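Local atomic coordinates of putative reductase (PDB entry 5J6C), a protein that probably reduces nitro compounds with the help of bound flavin mononucleotide, as a dimeric member of the nitroreductase family. Residues L61-K66 with A124-L129. Sequence-based numbering, arbitrary orientation.
With FMN (flavin mononucleotide), chain E.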
loop_
_atom_site.group_PDB
_atom_site.type_symbol
_atom_site.label_atom_id
_atom_site.label_comp_id
_atom_site.label_asym_id
_atom_site.label_seq_id
_atom_site.Cartn_x
_atom_site.Cartn_y
_atom_site.Cartn_z
ATOM N N LEU A 61 -12.674 -1.264 -1.677
ATOM C CA LEU A 61 -12.427 -2.694 -1.841
ATOM C C LEU A 61 -11.060 -3.110 -1.313
ATOM O O LEU A 61 -10.653 -4.264 -1.497
ATOM C CB LEU A 61 -12.556 -3.084 -3.317
ATOM C CG LEU A 61 -13.967 -3.110 -3.900
ATOM C CD1 LEU A 61 -13.896 -3.012 -5.414
ATOM C CD2 LEU A 61 -14.685 -4.391 -3.490
ATOM N N ALA A 62 -10.341 -2.194 -0.676
ATOM C CA ALA A 62 -8.977 -2.476 -0.262
ATOM C C ALA A 62 -8.960 -3.485 0.889
ATOM O O ALA A 62 -9.790 -3.403 1.807
ATOM C CB ALA A 62 -8.274 -1.187 0.163
ATOM N N PRO A 63 -8.027 -4.441 0.873
ATOM C CA PRO A 63 -7.893 -5.342 2.020
ATOM C C PRO A 63 -7.370 -4.573 3.224
ATOM O O PRO A 63 -6.517 -3.690 3.097
ATOM C CB PRO A 63 -6.882 -6.386 1.536
ATOM C CG PRO A 63 -6.028 -5.651 0.586
ATOM C CD PRO A 63 -6.953 -4.652 -0.114
ATOM N N SER A 64 -7.895 -4.909 4.398
ATOM C CA SER A 64 -7.490 -4.263 5.638
ATOM C C SER A 64 -7.236 -5.320 6.704
ATOM O O SER A 64 -7.794 -6.415 6.659
ATOM C CB SER A 64 -8.549 -3.245 6.109
ATOM O OG SER A 64 -9.786 -3.881 6.356
ATOM N N SER A 65 -6.360 -4.997 7.650
ATOM C CA SER A 65 -6.096 -5.904 8.761
ATOM C C SER A 65 -7.393 -6.262 9.475
ATOM O O SER A 65 -8.195 -5.384 9.798
ATOM C CB SER A 65 -5.115 -5.255 9.730
ATOM O OG SER A 65 -4.950 -6.042 10.897
ATOM N N LYS A 66 -7.621 -7.562 9.681
ATOM C CA LYS A 66 -8.815 -8.078 10.359
ATOM C C LYS A 66 -10.117 -7.672 9.677
ATOM O O LYS A 66 -11.179 -7.665 10.314
ATOM C CB LYS A 66 -8.861 -7.636 11.823
ATOM C CG LYS A 66 -7.637 -7.990 12.633
ATOM C CD LYS A 66 -7.781 -7.498 14.077
ATOM C CE LYS A 66 -6.458 -7.621 14.825
ATOM N NZ LYS A 66 -5.798 -8.950 14.579
ATOM N N ALA A 124 -4.746 3.951 -0.332
ATOM C CA ALA A 124 -4.201 5.022 -1.157
ATOM C C ALA A 124 -3.573 4.479 -2.431
ATOM O O ALA A 124 -3.647 5.125 -3.484
ATOM C CB ALA A 124 -3.172 5.823 -0.355
ATOM N N SER A 125 -2.941 3.305 -2.359
ATOM C CA SER A 125 -2.361 2.729 -3.563
ATOM C C SER A 125 -3.452 2.286 -4.522
ATOM O O SER A 125 -3.328 2.481 -5.733
ATOM C CB SER A 125 -1.428 1.572 -3.210
ATOM O OG SER A 125 -2.146 0.357 -3.052
ATOM N N TYR A 126 -4.545 1.721 -3.997
ATOM C CA TYR A 126 -5.670 1.367 -4.860
ATOM C C TYR A 126 -6.243 2.611 -5.531
ATOM O O TYR A 126 -6.608 2.577 -6.712
ATOM C CB TYR A 126 -6.755 0.622 -4.065
ATOM C CG TYR A 126 -6.507 -0.873 -3.837
ATOM C CD1 TYR A 126 -5.213 -1.403 -3.831
ATOM C CD2 TYR A 126 -7.569 -1.755 -3.641
ATOM C CE1 TYR A 126 -4.977 -2.765 -3.617
ATOM C CE2 TYR A 126 -7.340 -3.135 -3.438
ATOM C CZ TYR A 126 -6.040 -3.625 -3.430
ATOM O OH TYR A 126 -5.802 -4.973 -3.232
ATOM N N ILE A 127 -6.285 3.733 -4.807
ATOM C CA ILE A 127 -6.780 4.984 -5.383
ATOM C C ILE A 127 -5.895 5.411 -6.551
ATOM O O ILE A 127 -6.379 5.685 -7.659
ATOM C CB ILE A 127 -6.878 6.070 -4.286
ATOM C CG1 ILE A 127 -8.136 5.840 -3.439
ATOM C CG2 ILE A 127 -6.855 7.489 -4.876
ATOM C CD1 ILE A 127 -8.171 6.597 -2.099
ATOM N N GLN A 128 -4.578 5.417 -6.334
ATOM C CA GLN A 128 -3.652 5.835 -7.381
ATOM C C GLN A 128 -3.704 4.911 -8.593
ATOM O O GLN A 128 -3.608 5.381 -9.732
ATOM C CB GLN A 128 -2.241 5.912 -6.816
ATOM C CG GLN A 128 -2.087 7.022 -5.776
ATOM C CD GLN A 128 -0.634 7.410 -5.564
ATOM O OE1 GLN A 128 0.070 6.812 -4.743
ATOM N NE2 GLN A 128 -0.163 8.397 -6.337
ATOM N N LEU A 129 -3.857 3.597 -8.378
ATOM C CA LEU A 129 -3.906 2.678 -9.515
ATOM C C LEU A 129 -5.197 2.852 -10.311
ATOM O O LEU A 129 -5.175 2.858 -11.546
ATOM C CB LEU A 129 -3.749 1.226 -9.044
ATOM C CG LEU A 129 -2.346 0.845 -8.554
ATOM C CD1 LEU A 129 -2.218 -0.641 -8.173
ATOM C CD2 LEU A 129 -1.313 1.218 -9.611
HETATM N N1 FMN E . -4.438 -12.321 7.377
HETATM C C2 FMN E . -3.885 -13.294 8.199
HETATM O O2 FMN E . -4.305 -14.445 8.175
HETATM N N3 FMN E . -2.856 -12.995 9.063
HETATM C C4 FMN E . -2.349 -11.715 9.112
HETATM O O4 FMN E . -1.411 -11.441 9.877
HETATM C C4A FMN E . -2.895 -10.739 8.284
HETATM N N5 FMN E . -2.374 -9.463 8.338
HETATM C C5A FMN E . -2.901 -8.485 7.515
HETATM C C6 FMN E . -2.359 -7.202 7.607
HETATM C C7 FMN E . -2.832 -6.180 6.800
HETATM C C7M FMN E . -2.206 -4.822 6.938
HETATM C C8 FMN E . -3.874 -6.436 5.899
HETATM C C8M FMN E . -4.378 -5.317 5.028
HETATM C C9 FMN E . -4.427 -7.724 5.812
HETATM C C9A FMN E . -3.947 -8.764 6.622
HETATM N N10 FMN E . -4.469 -10.059 6.550
HETATM C C10 FMN E . -3.939 -11.039 7.393
HETATM C "C1'" FMN E . -5.636 -10.391 5.646
HETATM C "C2'" FMN E . -6.903 -10.002 6.494
HETATM O "O2'" FMN E . -7.392 -11.031 7.324
HETATM C "C3'" FMN E . -8.170 -9.396 5.854
HETATM O "O3'" FMN E . -9.431 -10.004 6.157
HETATM C "C4'" FMN E . -8.177 -9.410 4.378
HETATM O "O4'" FMN E . -7.142 -8.630 3.835
HETATM C "C5'" FMN E . -9.563 -8.858 4.025
HETATM O "O5'" FMN E . -10.272 -9.951 3.498
HETATM P P FMN E . -9.942 -10.290 1.963
HETATM O O1P FMN E . -10.779 -9.358 1.129
HETATM O O2P FMN E . -8.494 -10.015 1.633
HETATM O O3P FMN E . -10.291 -11.736 1.641
#
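Y126 lies against A62 and P63 in the nitroreductase fold, where the FMN-binding loop after helix 49-60 meets helix 116-133 near the dimer interface. The backbones are closest at A62 and Y126, 6.8 Å between CA atoms, and within 124-129 the Y126 side chain makes every contact; one turn earlier, I122 and A123 also pack on A62. Its CB points at the loop, and CG of Y126 stands anti to the carbonyl carbon (chi1 -81°), which carries the ring outward across the A62-P63 junction. From CB outward, the first atom to touch is CD2 of Y126, 3.9 Å from CB of A62. One atom further along the ring, CE2 of Y126 lies 3.6 Å from CA of A62, with the loop atoms placed obliquely to the ring. By CZ of Y126 the proline has taken over, with CD of P63 3.6 Å away. The hydroxyl then abuts the CD-CG side of the pyrrolidine ring, with OH of Y126 3.3 Å from CD of P63 and 3.9 Å from CG of P63. Between these two segments the contact is van der Waals packing, with 128 Å² buried, both sides summed. R36 of the second subunit packs on both P63 and Y126 and is also hydrogen-bonded to FMN. Beyond the proline, S65 donates its backbone N-H to D119 and sets its CB 3.8 Å from C7 of FMN, on the dimethylbenzene part of the flavin. P63 itself spans the two neighbours: CD faces the tyrosine, while CB of P63 sits 3.2 Å from the ribityl oxygen O4' of FMN.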